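Local atomic coordinates of time interval measuring enzyme TIME (Bombyx mori, PDB entry 2E47), a protein that belongs to the copper-zinc superoxide dismutase family, binds copper and zinc, and probably converts superoxide radicals into hydrogen peroxide and oxygen. Residues D30-V35 / D102-Q107; T40-G45 / V91-N96. All coordinates share one frame; numbering follows the deposited sequence.

Contact 1 of 2, residues D30-V35 / D102-Q107; sequences DGKVHV and DLVDDQ
Val-33 and Val-35 pair with Asp-105 and Leu-103 through four backbone hydrogen bonds, the frame of an antiparallel strand pair. In the hydrogen-bonded pair Val-33/Asp-105, Val-33 N donates to Asp-105 O (3.0 Å) and Asp-105 N returns a bond to Val-33 O; a second, equally reciprocal pair joins Val-35 and Leu-103. Between them His-34 and Val-104 form the non-hydrogen-bonded pair.

The polar side-chain bond belongs to His-34 and Asp-102. His-34 NE2 donates to Asp-102 OD2 over 2.6 Å, nearly straight at 168°; the oxygen lies almost in the ring plane but is met on its syn side, somewhat out of the carboxylate plane. With CG anti to the backbone N (chi1 -169°), the imidazole reaches over to the Asp-102 side chain on the next strand, and CD2 comes edge-on to Leu-103 O at 3.2 Å. Replacing His-34 by an alanine would probably leave Asp-102 OD2 without its donor across the strands. At the loop end, Lys-32 NZ and Asp-106 OD2 make a long salt bridge of 4.0 Å.

On the His-34 face Val-104 spreads its methyls between Lys-32 CB and His-34 CD2; on the opposite face Val-35 CG2 meets Leu-103 CD1 at 3.6 Å. There Asp-105 OD2 forms a salt bridge with Arg-83, while OD1 accepts from Ile-108 N and, in an Asx turn, from Gln-107 N. Strands 33-40 and 98-105 are neighbours in the Greek-key beta-barrel of copper-zinc superoxide dismutases.

Contact 2 of 2, residues T40-G45 / V91-N96; sequences TGLPPG and VVFDEN
Leu-42 lies over one face of the Phe-93 ring, its CB 3.8 Å from the centroid and only 4° off the ring normal, a CH-pi contact centred on the ring. Its CD1 branch continues across the same ring to CE2, at 3.6 Å. Phe-93 CG is anti to the carbonyl carbon (chi1 -76°), which turns the ring toward the loop, with one face against Leu-42, and Thr-40 CA comes to its edge beside CE1. The loop backbone closes in as well: Leu-42 O stands 3.3 Å from Phe-93 CD1, and Pro-43 O lies near Phe-93 CB.

Two backbone bonds between Phe-93 and Gly-45, an antiparallel hydrogen-bonded pair, hold the residue that carries the ring. Phe-93 N donates to Gly-45 O at 2.9 Å, whereas the return bond from Gly-45 N to Phe-93 O is longer, 3.3 Å, with its donor tilted 34° from the carbonyl plane. Phe-93 O also receives a CA-H...O contact from Pro-44, whose ring carbon CB packs against the Asp-94 carbonyl.

Farther out, Tyr-47 meets the Phe-93 ring with its own plane roughly perpendicular, and its OH is hydrogen-bonded to Pro-43 O. Leu-42 also touches Leu-123 of strand 120-124, Tyr-47 and Ile-19, and Asp-94 OD2 accepts from Tyr-98 N. The contact thus joins Leu-42 carbons over an aromatic face to a short antiparallel pairing, in which Gly-45 and Phe-93 satisfy each other's backbone N and O, while dispersion and CH-pi contacts hold the loop against the strand end.

From the N terminus, the chain enters contact 1 at 30-35, follows strand 33-40 and turns through 40-45, the first half of contact 2, into strand 45-52. It then passes through the metal-binding region to strand 87-93, where 91-96 closes the loop of contact 2. The next strand, 98-105, runs back to 102-107 and closes contact 1, so contact 2 is nested inside contact 1. Their centres lie about 23 Å apart and their nearest atoms about 6 Å, so the two do not touch. Contact 1 joins strands 33-40 and 98-105, while contact 2 ties the connection between strands 33-40 and 45-52 to the end of strand 87-93, at the other end of the barrel.

Contact 1 of 2, residues D30-V35 / D102-Q107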
ATOM      1  N   ASP A  30      -6.808 -24.372   1.972  1.00 43.39           N
ATOM      2  CA  ASP A  30      -7.702 -24.136   3.097  1.00 44.51           C
ATOM      3  C   ASP A  30      -7.688 -22.709   3.631  1.00 42.74           C
ATOM      4  O   ASP A  30      -8.006 -22.453   4.786  1.00 42.24           O
ATOM      5  CB  ASP A  30      -7.509 -25.233   4.159  1.00 46.10           C
ATOM      6  CG  ASP A  30      -7.649 -26.687   3.543  1.00 50.85           C
ATOM      7  OD1 ASP A  30      -8.731 -27.022   2.968  1.00 53.35           O
ATOM      8  OD2 ASP A  30      -6.675 -27.493   3.616  1.00 56.27           O
ATOM      9  N   GLY A  31      -7.345 -21.766   2.752  1.00 41.47           N
ATOM     10  CA  GLY A  31      -7.457 -20.331   3.085  1.00 38.28           C
ATOM     11  C   GLY A  31      -6.297 -19.759   3.907  1.00 36.52           C
ATOM     12  O   GLY A  31      -6.358 -18.625   4.361  1.00 37.14           O
ATOM     13  N   LYS A  32      -5.237 -20.510   4.098  1.00 33.98           N
ATOM     14  CA  LYS A  32      -4.060 -19.943   4.806  1.00 33.60           C
ATOM     15  C   LYS A  32      -3.191 -19.102   3.866  1.00 31.68           C
ATOM     16  O   LYS A  32      -3.353 -19.178   2.651  1.00 32.22           O
ATOM     17  CB  LYS A  32      -3.224 -21.061   5.438  1.00 33.88           C
ATOM     18  CG  LYS A  32      -3.982 -21.855   6.532  1.00 38.21           C
ATOM     19  CD  LYS A  32      -3.408 -23.253   6.588  1.00 46.58           C
ATOM     20  CE  LYS A  32      -3.108 -23.692   8.016  1.00 51.91           C
ATOM     21  NZ  LYS A  32      -4.328 -23.759   8.885  1.00 55.58           N
ATOM     22  N   VAL A  33      -2.225 -18.379   4.423  1.00 28.91           N
ATOM     23  CA  VAL A  33      -1.424 -17.491   3.582  1.00 26.23           C
ATOM     24  C   VAL A  33       0.043 -17.853   3.687  1.00 24.93           C
ATOM     25  O   VAL A  33       0.576 -17.964   4.786  1.00 23.20           O
ATOM     26  CB  VAL A  33      -1.762 -15.987   3.866  1.00 26.58           C
ATOM     27  CG1 VAL A  33      -0.781 -14.969   3.148  1.00 24.09           C
ATOM     28  CG2 VAL A  33      -3.251 -15.707   3.444  1.00 23.58           C
ATOM     29  N   HIS A  34       0.690 -18.091   2.537  1.00 24.43           N
ATOM     30  CA  HIS A  34       2.116 -18.331   2.536  1.00 23.82           C
ATOM     31  C   HIS A  34       2.763 -16.965   2.407  1.00 24.58           C
ATOM     32  O   HIS A  34       2.567 -16.239   1.397  1.00 25.35           O
ATOM     33  CB  HIS A  34       2.480 -19.236   1.353  1.00 24.81           C
ATOM     34  CG  HIS A  34       3.867 -19.766   1.405  1.00 27.16           C
ATOM     35  ND1 HIS A  34       4.464 -20.387   0.324  1.00 35.90           N
ATOM     36  CD2 HIS A  34       4.772 -19.809   2.410  1.00 29.38           C
ATOM     37  CE1 HIS A  34       5.688 -20.768   0.660  1.00 35.23           C
ATOM     38  NE2 HIS A  34       5.896 -20.436   1.924  1.00 34.25           N
ATOM     39  N   VAL A  35       3.558 -16.612   3.409  1.00 23.58           N
ATOM     40  CA  VAL A  35       4.368 -15.375   3.448  1.00 21.83           C
ATOM     41  C   VAL A  35       5.820 -15.682   3.132  1.00 22.61           C
ATOM     42  O   VAL A  35       6.431 -16.508   3.777  1.00 22.49           O
ATOM     43  CB  VAL A  35       4.270 -14.771   4.889  1.00 20.68           C
ATOM     44  CG1 VAL A  35       4.978 -13.399   5.036  1.00 20.09           C
ATOM     45  CG2 VAL A  35       2.778 -14.661   5.329  1.00 16.43           C
ATOM     46  N   ASP A 102       9.821 -17.404   5.444  1.00 30.28           N
ATOM     47  CA  ASP A 102       9.099 -18.474   4.809  1.00 31.01           C
ATOM     48  C   ASP A 102       8.185 -19.144   5.797  1.00 31.17           C
ATOM     49  O   ASP A 102       8.584 -20.034   6.568  1.00 30.58           O
ATOM     50  CB  ASP A 102      10.069 -19.475   4.205  1.00 33.03           C
ATOM     51  CG  ASP A 102       9.355 -20.573   3.389  1.00 37.96           C
ATOM     52  OD1 ASP A 102      10.043 -21.459   2.796  1.00 43.19           O
ATOM     53  OD2 ASP A 102       8.103 -20.555   3.333  1.00 41.92           O
ATOM     54  N   LEU A 103       6.926 -18.743   5.777  1.00 29.96           N
ATOM     55  CA  LEU A 103       6.016 -19.243   6.789  1.00 28.87           C
ATOM     56  C   LEU A 103       4.621 -19.267   6.256  1.00 28.17           C
ATOM     57  O   LEU A 103       4.287 -18.577   5.276  1.00 26.01           O
ATOM     58  CB  LEU A 103       6.074 -18.415   8.061  1.00 27.52           C
ATOM     59  CG  LEU A 103       5.589 -16.961   7.920  1.00 31.00           C
ATOM     60  CD1 LEU A 103       4.067 -16.692   8.018  1.00 27.12           C
ATOM     61  CD2 LEU A 103       6.287 -16.087   8.953  1.00 34.17           C
ATOM     62  N   VAL A 104       3.820 -20.103   6.885  1.00 26.12           N
ATOM     63  CA  VAL A 104       2.436 -20.186   6.549  1.00 28.81           C
ATOM     64  C   VAL A 104       1.678 -19.678   7.771  1.00 28.95           C
ATOM     65  O   VAL A 104       1.998 -20.081   8.871  1.00 28.28           O
ATOM     66  CB  VAL A 104       2.062 -21.619   6.221  1.00 28.07           C
ATOM     67  CG1 VAL A 104       0.568 -21.751   6.054  1.00 29.30           C
ATOM     68  CG2 VAL A 104       2.829 -22.045   4.912  1.00 33.14           C
ATOM     69  N   ASP A 105       0.703 -18.789   7.576  1.00 30.02           N
ATOM     70  CA  ASP A 105      -0.067 -18.238   8.680  1.00 31.70           C
ATOM     71  C   ASP A 105      -1.562 -18.553   8.493  1.00 32.09           C
ATOM     72  O   ASP A 105      -2.117 -18.397   7.416  1.00 31.52           O
ATOM     73  CB  ASP A 105       0.132 -16.734   8.786  1.00 31.34           C
ATOM     74  CG  ASP A 105      -0.402 -16.155  10.122  1.00 36.13           C
ATOM     75  OD1 ASP A 105      -1.562 -15.680  10.156  1.00 37.86           O
ATOM     76  OD2 ASP A 105       0.331 -16.185  11.162  1.00 39.00           O
ATOM     77  N   ASP A 106      -2.228 -18.982   9.555  1.00 34.56           N
ATOM     78  CA  ASP A 106      -3.668 -19.332   9.442  1.00 36.19           C
ATOM     79  C   ASP A 106      -4.610 -18.275  10.007  1.00 35.09           C
ATOM     80  O   ASP A 106      -5.796 -18.546  10.105  1.00 36.82           O
ATOM     81  CB  ASP A 106      -3.967 -20.687  10.114  1.00 38.40           C
ATOM     82  CG  ASP A 106      -3.450 -20.751  11.562  1.00 42.92           C
ATOM     83  OD1 ASP A 106      -2.810 -19.759  12.007  1.00 47.08           O
ATOM     84  OD2 ASP A 106      -3.692 -21.777  12.257  1.00 51.85           O
ATOM     85  N   GLN A 107      -4.130 -17.081  10.356  1.00 33.25           N
ATOM     86  CA  GLN A 107      -5.049 -16.020  10.790  1.00 31.44           C
ATOM     87  C   GLN A 107      -5.284 -14.919   9.719  1.00 29.51           C
ATOM     88  O   GLN A 107      -6.420 -14.489   9.497  1.00 28.81           O
ATOM     89  CB  GLN A 107      -4.503 -15.378  12.083  1.00 32.75           C
ATOM     90  CG  GLN A 107      -5.415 -15.378  13.269  1.00 40.01           C
ATOM     91  CD  GLN A 107      -5.860 -16.762  13.541  1.00 48.58           C
ATOM     92  OE1 GLN A 107      -5.038 -17.645  13.733  1.00 53.50           O
ATOM     93  NE2 GLN A 107      -7.157 -16.994  13.466  1.00 51.76           N
TER

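Contact 2 of 2, residues T40-G45 / V91-N96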
ATOM      1  N   THR A  40      17.273  -7.548   3.925  1.00 23.07           N
ATOM      2  CA  THR A  40      18.642  -7.356   4.381  1.00 25.59           C
ATOM      3  C   THR A  40      18.779  -6.056   5.172  1.00 23.55           C
ATOM      4  O   THR A  40      18.026  -5.091   4.990  1.00 23.40           O
ATOM      5  CB  THR A  40      19.627  -7.311   3.179  1.00 27.88           C
ATOM      6  OG1 THR A  40      19.232  -6.215   2.339  1.00 33.48           O
ATOM      7  CG2 THR A  40      19.471  -8.566   2.390  1.00 29.85           C
ATOM      8  N   GLY A  41      19.728  -6.032   6.084  1.00 23.27           N
ATOM      9  CA  GLY A  41      20.049  -4.795   6.770  1.00 22.27           C
ATOM     10  C   GLY A  41      20.092  -4.848   8.277  1.00 22.38           C
ATOM     11  O   GLY A  41      20.356  -3.836   8.889  1.00 22.56           O
ATOM     12  N   LEU A  42      19.802  -5.989   8.910  1.00 21.16           N
ATOM     13  CA  LEU A  42      19.973  -6.034  10.359  1.00 22.44           C
ATOM     14  C   LEU A  42      20.927  -7.127  10.767  1.00 22.18           C
ATOM     15  O   LEU A  42      21.040  -8.134  10.092  1.00 23.92           O
ATOM     16  CB  LEU A  42      18.671  -6.259  11.091  1.00 22.00           C
ATOM     17  CG  LEU A  42      17.640  -5.160  10.970  1.00 22.79           C
ATOM     18  CD1 LEU A  42      16.283  -5.796  11.359  1.00 17.83           C
ATOM     19  CD2 LEU A  42      18.028  -3.974  11.757  1.00 19.63           C
ATOM     20  N   PRO A  43      21.598  -6.933  11.890  1.00 22.89           N
ATOM     21  CA  PRO A  43      22.561  -7.941  12.384  1.00 23.23           C
ATOM     22  C   PRO A  43      21.892  -9.279  12.757  1.00 23.16           C
ATOM     23  O   PRO A  43      20.694  -9.287  12.984  1.00 24.62           O
ATOM     24  CB  PRO A  43      23.159  -7.273  13.648  1.00 22.88           C
ATOM     25  CG  PRO A  43      22.374  -6.108  13.970  1.00 23.76           C
ATOM     26  CD  PRO A  43      21.530  -5.717  12.735  1.00 22.32           C
ATOM     27  N   PRO A  44      22.660 -10.372  12.906  1.00 23.33           N
ATOM     28  CA  PRO A  44      22.038 -11.686  13.138  1.00 23.16           C
ATOM     29  C   PRO A  44      21.230 -11.588  14.468  1.00 22.05           C
ATOM     30  O   PRO A  44      21.664 -10.944  15.412  1.00 21.92           O
ATOM     31  CB  PRO A  44      23.246 -12.624  13.320  1.00 22.33           C
ATOM     32  CG  PRO A  44      24.414 -11.633  13.777  1.00 23.43           C
ATOM     33  CD  PRO A  44      24.140 -10.426  12.929  1.00 24.19           C
ATOM     34  N   GLY A  45      20.047 -12.164  14.506  1.00 22.92           N
ATOM     35  CA  GLY A  45      19.148 -12.011  15.646  1.00 19.91           C
ATOM     36  C   GLY A  45      17.709 -12.195  15.215  1.00 21.54           C
ATOM     37  O   GLY A  45      17.460 -12.699  14.151  1.00 21.02           O
ATOM     38  N   VAL A  91      11.212 -12.347  12.678  1.00 22.34           N
ATOM     39  CA  VAL A  91      11.998 -12.831  11.544  1.00 22.46           C
ATOM     40  C   VAL A  91      13.451 -12.933  11.972  1.00 21.89           C
ATOM     41  O   VAL A  91      13.908 -12.132  12.757  1.00 21.02           O
ATOM     42  CB  VAL A  91      11.883 -11.935  10.252  1.00 21.98           C
ATOM     43  CG1 VAL A  91      10.466 -11.924   9.779  1.00 26.61           C
ATOM     44  CG2 VAL A  91      12.281 -10.536  10.494  1.00 21.85           C
ATOM     45  N   VAL A  92      14.170 -13.916  11.434  1.00 21.67           N
ATOM     46  CA  VAL A  92      15.541 -14.149  11.836  1.00 21.36           C
ATOM     47  C   VAL A  92      16.552 -13.706  10.800  1.00 22.72           C
ATOM     48  O   VAL A  92      16.404 -14.064   9.635  1.00 24.23           O
ATOM     49  CB  VAL A  92      15.740 -15.636  12.068  1.00 22.66           C
ATOM     50  CG1 VAL A  92      17.228 -15.897  12.393  1.00 21.91           C
ATOM     51  CG2 VAL A  92      14.711 -16.149  13.196  1.00 20.48           C
ATOM     52  N   PHE A  93      17.549 -12.921  11.215  1.00 21.83           N
ATOM     53  CA  PHE A  93      18.647 -12.500  10.340  1.00 22.48           C
ATOM     54  C   PHE A  93      19.872 -13.381  10.546  1.00 24.55           C
ATOM     55  O   PHE A  93      20.128 -13.822  11.663  1.00 23.72           O
ATOM     56  CB  PHE A  93      19.008 -11.025  10.583  1.00 20.66           C
ATOM     57  CG  PHE A  93      18.022 -10.100   9.982  1.00 21.46           C
ATOM     58  CD1 PHE A  93      18.300  -9.462   8.786  1.00 21.16           C
ATOM     59  CD2 PHE A  93      16.752  -9.922  10.586  1.00 19.24           C
ATOM     60  CE1 PHE A  93      17.373  -8.660   8.200  1.00 20.19           C
ATOM     61  CE2 PHE A  93      15.825  -9.064  10.032  1.00 20.90           C
ATOM     62  CZ  PHE A  93      16.140  -8.424   8.829  1.00 20.49           C
ATOM     63  N   ASP A  94      20.613 -13.649   9.451  1.00 27.58           N
ATOM     64  CA  ASP A  94      21.810 -14.478   9.555  1.00 28.88           C
ATOM     65  C   ASP A  94      23.008 -13.591   9.737  1.00 30.38           C
ATOM     66  O   ASP A  94      22.888 -12.363   9.757  1.00 29.25           O
ATOM     67  CB  ASP A  94      21.989 -15.445   8.354  1.00 28.68           C
ATOM     68  CG  ASP A  94      22.221 -14.725   7.040  1.00 29.33           C
ATOM     69  OD1 ASP A  94      21.898 -15.288   5.994  1.00 28.04           O
ATOM     70  OD2 ASP A  94      22.646 -13.554   7.049  1.00 31.76           O
ATOM     71  N   GLU A  95      24.182 -14.220   9.850  1.00 33.47           N
ATOM     72  CA  GLU A  95      25.459 -13.521  10.043  1.00 35.36           C
ATOM     73  C   GLU A  95      25.747 -12.547   8.916  1.00 35.03           C
ATOM     74  O   GLU A  95      26.450 -11.561   9.110  1.00 36.74           O
ATOM     75  CB  GLU A  95      26.572 -14.563  10.151  1.00 36.93           C
ATOM     76  CG  GLU A  95      26.477 -15.375  11.429  1.00 43.33           C
ATOM     77  CD  GLU A  95      27.610 -15.071  12.409  1.00 54.23           C
ATOM     78  OE1 GLU A  95      27.624 -13.959  13.013  1.00 57.65           O
ATOM     79  OE2 GLU A  95      28.495 -15.961  12.571  1.00 57.59           O
ATOM     80  N   ASN A  96      25.160 -12.810   7.751  1.00 34.92           N
ATOM     81  CA  ASN A  96      25.250 -11.917   6.585  1.00 34.59           C
ATOM     82  C   ASN A  96      24.209 -10.802   6.571  1.00 33.14           C
ATOM     83  O   ASN A  96      24.007 -10.192   5.518  1.00 32.20           O
ATOM     84  CB  ASN A  96      25.098 -12.718   5.275  1.00 35.21           C
ATOM     85  CG  ASN A  96      26.125 -13.855   5.143  1.00 42.09           C
ATOM     86  OD1 ASN A  96      25.993 -14.928   5.762  1.00 48.06           O
ATOM     87  ND2 ASN A  96      27.134 -13.631   4.315  1.00 44.16           N
TER